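Local atomic coordinates of amine oxidase domain-containing protein (PDB entry 3NRN), a protein that binds adenosine monophosphate in its nucleotide pocket and probably acts as an oxidoreductase of the flavin-containing amine oxidase kind. Residues T51-M56 / I387-I392; H59-P64 / V76-S81; L72-E77 / I192-R197. One frame throughout, in Å; residues are numbered along the deposited sequence.

Interaction 1 (T51-M56 / I387-I392); sequences TGALHM and IEVDGI
E388 reaches across from the segment 387-392 to A53 and M56, and its side chain illustrates how one carboxylate can bridge two chain segments largely through water. Its CB points at the loop 51-56, and CG stands anti to the backbone N (chi1 -162°), which carries the extended chain outward until CD comes within 4.2 Å of A53 CB. There the group divides. OE2 lies against the A53 methyl, 3.6 Å from CB, and accepts from a water 3.1 Å away that in turn accepts from L54 N. This loop joins two strands, 47-50 and 56-57, and makes an inverse gamma turn centred on L54; the facing helix follows strand 374-376, the last strand of the parallel, Rossmann-type sheet expected of flavin-containing amine oxidoreductases. OE1 turns the other way. It takes a weak but straight bond from V389 N (3.3 Å, 172°), which ties the carboxylate to the neighbouring backbone N-H, and a second water links it to the backbone O of M56, a selenomethionine. V389 CG1 also approaches A53 CB to 4.5 Å, a loose apolar touch, while P58 packs against both E388 and V389.

Interaction 2 (H59-P64 / V76-S81); sequences HGEDGP and VEIVNS
Three hydrogen bonds tie E61 and D62 to N80, joining a type II' beta turn (H59 to D62) to strand 78-80, an outer strand of a small antiparallel sheet. The turn, closed by D62 N to H59 O, places G60 at its second position with positive phi. A side chain on G60 would run into N80 OD1, so the close approach of the two segments depends on its absence. I78 supplies the packing: its CG2 rests against the peptide that follows G60, with I78 CG2 to G60 C at 3.6 Å, and E61 CG lies 4.0 Å from the same I78 CG2. Flat groups also overlap, the E61 carboxylate stacking on the N80 amide with their planes 19° apart. Of the hydrogen bonds, two are reciprocal: E61 N donates to N80 OD1 (3.0 Å), and N80 N returns a nearly straight bond to E61 OE1 (2.9 Å), meeting that oxygen on its anti side. The E61 side chain thus takes the N-H of N80, while V79 pairs its backbone with L183 of the adjoining strand 182-184. The amide of N80 is used at both ends, which fixes its rotation. Its CG sits beside the backbone N (chi1 -74°), turning OD1 to the turn's backbone and ND2 onward to D62, where ND2 donates to the syn side of OD2 at 2.9 Å with a bent N-H...O angle of 140°.

Interaction 3 (L72-E77 / I192-R197); sequences LGAKVE and IDELER
E194 meets the backbone of K75 in a partly buried contact between one face of helix 188-200 and the chain leaving helix 64-72, a worked example of a charged side chain holding a helix exit. Helix 64-72 ends in a Schellman motif, with G73 at positive phi, and the chain then runs past helix 188-200 toward strand 78-80. The main bond is K75 N to E194 OE1, short at 2.6 Å and close to straight. E194 bends at chi2 (-65°), which lets its chain fold along the segment: CB lies 4.0 Å from A74 CB, and CG slides past V76 CG2 at 3.9 Å. From within its own helix R197 forms a side-on salt bridge with the carboxylate, NH2 to OE1 (2.8 Å) and NE to OE2 (2.9 Å). Both oxygens lie in the guanidinium plane, yet the nitrogens come from above the carboxylate plane, and K75 N reaches OE1 from the opposite face. OE1 is thus held by two donors and the group kept from turning, while R197 NH1 bridges to E201. With an alanine in place of this glutamate, K75 N would probably lose its acceptor, and the R197 guanidinium would be left with the E201 salt bridge but without the side-on grip that fixes NE and NH2. Deeper in, L72 CD1 touches L195 CD2 at 3.8 Å, and both leucines also pack on helix 10-21 of the nucleotide-binding fold. The edge of R197 also faces the exiting chain, with NH2 3.2 Å from G73 O.

Interactions 2 and 3 lie within the loop closed by interaction 1, and share V76 and E77. Interactions 1 and 2, with centres 12 Å apart, touch directly: D390 OD2 lies 2.8 Å from H59 N in a probable hydrogen bond, joining the helix of the first to the turn of the second. Interactions 2 and 3 have their centres about 14 Å apart. Interactions 1 and 3 do not touch, their nearest atoms being about 7 Å apart. The V389 side chain of interaction 1 is about 8 Å from AMP, and that of L195 in interaction 3 about 11 Å; the A53 side chain is about 7 Å from that of R38, which binds AMP. Interaction 2 stands away from the pocket.

Interaction 1 (T51-M56 / I387-I392)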
loop_
_atom_site.group_PDB
_atom_site.type_symbol
_atom_site.label_atom_id
_atom_site.label_comp_id
_atom_site.label_asym_id
_atom_site.label_seq_id
_atom_site.Cartn_x
_atom_site.Cartn_y
_atom_site.Cartn_z
ATOM N N THR A 51 0.057 -10.016 6.093
ATOM C CA THR A 51 -1.261 -9.543 6.481
ATOM C C THR A 51 -1.742 -8.455 5.522
ATOM O O THR A 51 -2.738 -7.783 5.782
ATOM C CB THR A 51 -1.251 -8.993 7.935
ATOM O OG1 THR A 51 -0.311 -7.914 8.046
ATOM C CG2 THR A 51 -0.858 -10.094 8.912
ATOM N N GLY A 52 -1.033 -8.289 4.407
ATOM C CA GLY A 52 -1.413 -7.277 3.433
ATOM C C GLY A 52 -0.496 -7.198 2.224
ATOM O O GLY A 52 -0.587 -8.016 1.310
ATOM N N ALA A 53 0.390 -6.206 2.212
ATOM C CA ALA A 53 1.330 -6.036 1.110
ATOM C C ALA A 53 2.059 -7.350 0.837
ATOM O O ALA A 53 2.334 -8.127 1.756
ATOM C CB ALA A 53 2.333 -4.933 1.438
ATOM N N LEU A 54 2.386 -7.588 -0.426
ATOM C CA LEU A 54 3.052 -8.829 -0.804
ATOM C C LEU A 54 4.570 -8.812 -0.585
ATOM O O LEU A 54 5.327 -9.208 -1.476
ATOM C CB LEU A 54 2.738 -9.151 -2.270
ATOM C CG LEU A 54 1.269 -9.148 -2.701
ATOM C CD1 LEU A 54 1.178 -9.597 -4.142
ATOM C CD2 LEU A 54 0.449 -10.068 -1.810
ATOM N N HIS A 55 5.004 -8.358 0.595
ATOM C CA HIS A 55 6.431 -8.297 0.932
ATOM C C HIS A 55 7.166 -7.512 -0.136
ATOM O O HIS A 55 8.335 -7.774 -0.433
ATOM C CB HIS A 55 6.992 -9.719 1.009
ATOM C CG HIS A 55 6.401 -10.533 2.117
ATOM N ND1 HIS A 55 6.170 -11.888 2.008
ATOM C CD2 HIS A 55 5.987 -10.179 3.356
ATOM C CE1 HIS A 55 5.635 -12.332 3.131
ATOM N NE2 HIS A 55 5.514 -11.316 3.965
HETATM N N MSE A 56 6.465 -6.535 -0.700
HETATM C CA MSE A 56 6.984 -5.724 -1.790
HETATM C C MSE A 56 6.578 -4.257 -1.634
HETATM O O MSE A 56 5.556 -3.944 -1.029
HETATM C CB MSE A 56 6.426 -6.298 -3.103
HETATM C CG MSE A 56 6.843 -5.628 -4.411
HETATM SE SE MSE A 56 6.130 -6.516 -5.864
HETATM C CE MSE A 56 4.416 -6.416 -5.484
ATOM N N ILE A 387 0.954 5.204 -4.775
ATOM C CA ILE A 387 0.510 3.816 -4.833
ATOM C C ILE A 387 0.780 3.014 -3.558
ATOM O O ILE A 387 1.904 2.978 -3.051
ATOM C CB ILE A 387 1.169 3.095 -6.043
ATOM C CG1 ILE A 387 0.699 3.756 -7.343
ATOM C CG2 ILE A 387 0.836 1.616 -6.028
ATOM C CD1 ILE A 387 1.445 3.297 -8.579
ATOM N N GLU A 388 -0.271 2.378 -3.050
ATOM C CA GLU A 388 -0.210 1.547 -1.848
ATOM C C GLU A 388 0.693 2.068 -0.717
ATOM O O GLU A 388 0.521 3.197 -0.274
ATOM C CB GLU A 388 0.200 0.120 -2.224
ATOM C CG GLU A 388 -0.117 -0.894 -1.145
ATOM C CD GLU A 388 0.816 -2.077 -1.178
ATOM O OE1 GLU A 388 2.030 -1.849 -1.366
ATOM O OE2 GLU A 388 0.346 -3.222 -0.998
ATOM N N VAL A 389 1.656 1.262 -0.259
ATOM C CA VAL A 389 2.513 1.688 0.850
ATOM C C VAL A 389 3.399 2.892 0.549
ATOM O O VAL A 389 3.738 3.651 1.454
ATOM C CB VAL A 389 3.372 0.517 1.422
ATOM C CG1 VAL A 389 2.454 -0.518 2.045
ATOM C CG2 VAL A 389 4.232 -0.119 0.340
ATOM N N ASP A 390 3.786 3.076 -0.706
ATOM C CA ASP A 390 4.566 4.261 -1.025
ATOM C C ASP A 390 3.583 5.422 -0.849
ATOM O O ASP A 390 3.958 6.514 -0.421
ATOM C CB ASP A 390 5.112 4.201 -2.459
ATOM C CG ASP A 390 6.477 3.514 -2.537
ATOM O OD1 ASP A 390 7.436 4.003 -1.899
ATOM O OD2 ASP A 390 6.593 2.491 -3.233
ATOM N N GLY A 391 2.314 5.165 -1.167
ATOM C CA GLY A 391 1.284 6.179 -1.005
ATOM C C GLY A 391 1.109 6.496 0.472
ATOM O O GLY A 391 0.887 7.650 0.860
ATOM N N ILE A 392 1.205 5.470 1.308
ATOM C CA ILE A 392 1.078 5.660 2.744
ATOM C C ILE A 392 2.218 6.554 3.235
ATOM O O ILE A 392 1.991 7.507 3.983
ATOM C CB ILE A 392 1.119 4.305 3.485
ATOM C CG1 ILE A 392 -0.176 3.534 3.207
ATOM C CG2 ILE A 392 1.326 4.527 4.988
ATOM C CD1 ILE A 392 -0.251 2.177 3.883
HETATM O O HOH W 1 2.021 -5.413 -2.494
HETATM O O HOH W 2 3.645 -3.312 -2.622
#

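Interaction 2 (H59-P64 / V76-S81)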
loop_
_atom_site.group_PDB
_atom_site.type_symbol
_atom_site.label_atom_id
_atom_site.label_comp_id
_atom_site.label_asym_id
_atom_site.label_seq_id
_atom_site.Cartn_x
_atom_site.Cartn_y
_atom_site.Cartn_z
ATOM N N HIS A 59 7.542 1.043 -5.468
ATOM C CA HIS A 59 8.650 1.671 -6.178
ATOM C C HIS A 59 10.002 1.250 -5.620
ATOM O O HIS A 59 10.999 1.949 -5.783
ATOM C CB HIS A 59 8.486 3.195 -6.136
ATOM C CG HIS A 59 7.234 3.675 -6.803
ATOM N ND1 HIS A 59 7.053 3.621 -8.169
ATOM C CD2 HIS A 59 6.076 4.158 -6.288
ATOM C CE1 HIS A 59 5.837 4.046 -8.466
ATOM N NE2 HIS A 59 5.225 4.377 -7.342
ATOM N N GLY A 60 10.020 0.100 -4.952
ATOM C CA GLY A 60 11.248 -0.431 -4.391
ATOM C C GLY A 60 12.106 0.485 -3.535
ATOM O O GLY A 60 11.640 1.109 -2.576
ATOM N N GLU A 61 13.378 0.558 -3.902
ATOM C CA GLU A 61 14.379 1.347 -3.187
ATOM C C GLU A 61 14.322 2.830 -3.497
ATOM O O GLU A 61 14.985 3.634 -2.838
ATOM C CB GLU A 61 15.780 0.863 -3.573
ATOM C CG GLU A 61 15.866 -0.597 -4.016
ATOM C CD GLU A 61 17.189 -0.931 -4.701
ATOM O OE1 GLU A 61 17.332 -2.077 -5.184
ATOM O OE2 GLU A 61 18.085 -0.053 -4.758
ATOM N N ASP A 62 13.518 3.187 -4.490
ATOM C CA ASP A 62 13.451 4.560 -4.968
ATOM C C ASP A 62 12.306 5.471 -4.558
ATOM O O ASP A 62 12.381 6.679 -4.778
ATOM C CB ASP A 62 13.510 4.520 -6.492
ATOM C CG ASP A 62 14.560 3.556 -6.999
ATOM O OD1 ASP A 62 15.749 3.758 -6.674
ATOM O OD2 ASP A 62 14.194 2.597 -7.708
ATOM N N GLY A 63 11.255 4.915 -3.972
ATOM C CA GLY A 63 10.118 5.743 -3.625
ATOM C C GLY A 63 10.103 6.399 -2.261
ATOM O O GLY A 63 11.085 6.361 -1.522
ATOM N N PRO A 64 8.969 7.019 -1.903
ATOM C CA PRO A 64 8.789 7.704 -0.620
ATOM C C PRO A 64 9.036 6.794 0.591
ATOM O O PRO A 64 9.663 7.212 1.569
ATOM C CB PRO A 64 7.335 8.192 -0.684
ATOM C CG PRO A 64 7.065 8.315 -2.155
ATOM C CD PRO A 64 7.741 7.094 -2.718
ATOM N N VAL A 76 16.888 -1.844 6.341
ATOM C CA VAL A 76 16.018 -2.779 5.648
ATOM C C VAL A 76 16.521 -3.028 4.243
ATOM O O VAL A 76 16.804 -2.084 3.504
ATOM C CB VAL A 76 14.581 -2.238 5.568
ATOM C CG1 VAL A 76 13.705 -3.200 4.779
ATOM C CG2 VAL A 76 14.030 -2.047 6.967
ATOM N N GLU A 77 16.632 -4.300 3.873
ATOM C CA GLU A 77 17.113 -4.635 2.541
ATOM C C GLU A 77 15.988 -4.753 1.539
ATOM O O GLU A 77 15.184 -5.687 1.592
ATOM C CB GLU A 77 17.912 -5.938 2.549
ATOM C CG GLU A 77 18.284 -6.401 1.146
ATOM C CD GLU A 77 19.402 -7.418 1.136
ATOM O OE1 GLU A 77 19.293 -8.428 1.861
ATOM O OE2 GLU A 77 20.388 -7.206 0.398
ATOM N N ILE A 78 15.960 -3.792 0.621
ATOM C CA ILE A 78 14.958 -3.723 -0.432
ATOM C C ILE A 78 15.683 -3.838 -1.767
ATOM O O ILE A 78 16.576 -3.046 -2.052
ATOM C CB ILE A 78 14.238 -2.367 -0.408
ATOM C CG1 ILE A 78 13.583 -2.149 0.955
ATOM C CG2 ILE A 78 13.204 -2.305 -1.531
ATOM C CD1 ILE A 78 13.092 -0.728 1.165
ATOM N N VAL A 79 15.293 -4.803 -2.593
ATOM C CA VAL A 79 15.941 -4.973 -3.890
ATOM C C VAL A 79 14.954 -4.826 -5.045
ATOM O O VAL A 79 13.990 -5.590 -5.146
ATOM C CB VAL A 79 16.620 -6.363 -4.002
ATOM C CG1 VAL A 79 17.260 -6.522 -5.379
ATOM C CG2 VAL A 79 17.659 -6.528 -2.894
ATOM N N ASN A 80 15.198 -3.846 -5.914
ATOM C CA ASN A 80 14.332 -3.619 -7.064
ATOM C C ASN A 80 14.221 -4.855 -7.945
ATOM O O ASN A 80 15.185 -5.600 -8.109
ATOM C CB ASN A 80 14.845 -2.456 -7.920
ATOM C CG ASN A 80 14.594 -1.104 -7.282
ATOM O OD1 ASN A 80 13.696 -0.951 -6.448
ATOM N ND2 ASN A 80 15.377 -0.105 -7.689
ATOM N N SER A 81 13.034 -5.053 -8.513
ATOM C CA SER A 81 12.752 -6.179 -9.399
ATOM C C SER A 81 13.623 -6.120 -10.658
ATOM O O SER A 81 13.693 -5.067 -11.293
ATOM C CB SER A 81 11.279 -6.144 -9.814
ATOM O OG SER A 81 10.422 -6.236 -8.693
#

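Interaction 3 (L72-E77 / I192-R197)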
loop_
_atom_site.group_PDB
_atom_site.type_symbol
_atom_site.label_atom_id
_atom_site.label_comp_id
_atom_site.label_asym_id
_atom_site.label_seq_id
_atom_site.Cartn_x
_atom_site.Cartn_y
_atom_site.Cartn_z
ATOM N N LEU A 72 15.198 7.559 8.548
ATOM C CA LEU A 72 14.868 7.182 9.920
ATOM C C LEU A 72 15.980 6.345 10.537
ATOM O O LEU A 72 16.034 6.161 11.755
ATOM C CB LEU A 72 13.575 6.378 9.966
ATOM C CG LEU A 72 12.302 7.177 9.696
ATOM C CD1 LEU A 72 11.112 6.244 9.725
ATOM C CD2 LEU A 72 12.158 8.279 10.731
ATOM N N GLY A 73 16.865 5.835 9.687
ATOM C CA GLY A 73 17.950 5.010 10.176
ATOM C C GLY A 73 17.557 3.548 10.192
ATOM O O GLY A 73 18.199 2.721 10.844
ATOM N N ALA A 74 16.489 3.218 9.479
ATOM C CA ALA A 74 16.039 1.836 9.420
ATOM C C ALA A 74 17.000 1.050 8.543
ATOM O O ALA A 74 17.466 1.547 7.517
ATOM C CB ALA A 74 14.631 1.762 8.850
ATOM N N LYS A 75 17.317 -0.167 8.965
ATOM C CA LYS A 75 18.207 -1.020 8.195
ATOM C C LYS A 75 17.319 -2.087 7.573
ATOM O O LYS A 75 17.003 -3.091 8.205
ATOM C CB LYS A 75 19.259 -1.666 9.101
ATOM C CG LYS A 75 20.190 -0.676 9.803
ATOM C CD LYS A 75 20.882 0.266 8.821
ATOM C CE LYS A 75 21.696 -0.486 7.771
ATOM N NZ LYS A 75 22.795 -1.295 8.371
ATOM N N VAL A 76 16.888 -1.844 6.341
ATOM C CA VAL A 76 16.018 -2.779 5.648
ATOM C C VAL A 76 16.521 -3.028 4.243
ATOM O O VAL A 76 16.804 -2.084 3.504
ATOM C CB VAL A 76 14.581 -2.238 5.568
ATOM C CG1 VAL A 76 13.705 -3.200 4.779
ATOM C CG2 VAL A 76 14.030 -2.047 6.967
ATOM N N GLU A 77 16.632 -4.300 3.873
ATOM C CA GLU A 77 17.113 -4.635 2.541
ATOM C C GLU A 77 15.988 -4.753 1.539
ATOM O O GLU A 77 15.184 -5.687 1.592
ATOM C CB GLU A 77 17.912 -5.938 2.549
ATOM C CG GLU A 77 18.284 -6.401 1.146
ATOM C CD GLU A 77 19.402 -7.418 1.136
ATOM O OE1 GLU A 77 19.293 -8.428 1.861
ATOM O OE2 GLU A 77 20.388 -7.206 0.398
ATOM N N ILE A 192 8.616 -3.404 10.069
ATOM C CA ILE A 192 7.958 -3.203 11.342
ATOM C C ILE A 192 8.942 -3.318 12.501
ATOM O O ILE A 192 8.917 -2.500 13.420
ATOM C CB ILE A 192 6.832 -4.233 11.540
ATOM C CG1 ILE A 192 5.830 -4.140 10.380
ATOM C CG2 ILE A 192 6.164 -4.012 12.887
ATOM C CD1 ILE A 192 5.174 -2.776 10.203
ATOM N N ASP A 193 9.806 -4.330 12.457
ATOM C CA ASP A 193 10.788 -4.534 13.525
ATOM C C ASP A 193 11.726 -3.336 13.656
ATOM O O ASP A 193 12.075 -2.924 14.762
ATOM C CB ASP A 193 11.601 -5.812 13.278
ATOM C CG ASP A 193 10.759 -7.077 13.412
ATOM O OD1 ASP A 193 9.788 -7.080 14.200
ATOM O OD2 ASP A 193 11.081 -8.080 12.740
ATOM N N GLU A 194 12.124 -2.767 12.526
ATOM C CA GLU A 194 13.010 -1.609 12.552
ATOM C C GLU A 194 12.325 -0.354 13.095
ATOM O O GLU A 194 12.929 0.401 13.856
ATOM C CB GLU A 194 13.577 -1.350 11.152
ATOM C CG GLU A 194 14.798 -2.200 10.835
ATOM C CD GLU A 194 15.986 -1.856 11.734
ATOM O OE1 GLU A 194 16.698 -0.871 11.441
ATOM O OE2 GLU A 194 16.195 -2.560 12.742
ATOM N N LEU A 195 11.068 -0.128 12.718
ATOM C CA LEU A 195 10.357 1.049 13.210
ATOM C C LEU A 195 10.131 0.937 14.717
ATOM O O LEU A 195 10.210 1.933 15.437
ATOM C CB LEU A 195 9.014 1.222 12.478
ATOM C CG LEU A 195 9.114 1.504 10.968
ATOM C CD1 LEU A 195 7.726 1.608 10.361
ATOM C CD2 LEU A 195 9.905 2.802 10.723
ATOM N N GLU A 196 9.844 -0.276 15.185
ATOM C CA GLU A 196 9.631 -0.520 16.612
ATOM C C GLU A 196 10.921 -0.239 17.384
ATOM O O GLU A 196 10.899 0.374 18.457
ATOM C CB GLU A 196 9.193 -1.976 16.851
ATOM C CG GLU A 196 9.194 -2.393 18.323
ATOM C CD GLU A 196 8.638 -3.795 18.546
ATOM O OE1 GLU A 196 9.097 -4.741 17.881
ATOM O OE2 GLU A 196 7.739 -3.954 19.395
ATOM N N ARG A 197 12.046 -0.687 16.836
ATOM C CA ARG A 197 13.336 -0.467 17.484
ATOM C C ARG A 197 13.658 1.021 17.562
ATOM O O ARG A 197 14.138 1.507 18.583
ATOM C CB ARG A 197 14.454 -1.178 16.711
ATOM C CG ARG A 197 15.868 -0.757 17.128
ATOM C CD ARG A 197 16.932 -1.359 16.216
ATOM N NE ARG A 197 16.968 -0.725 14.898
ATOM C CZ ARG A 197 17.364 0.526 14.676
ATOM N NH1 ARG A 197 17.760 1.289 15.685
ATOM N NH2 ARG A 197 17.379 1.017 13.443
#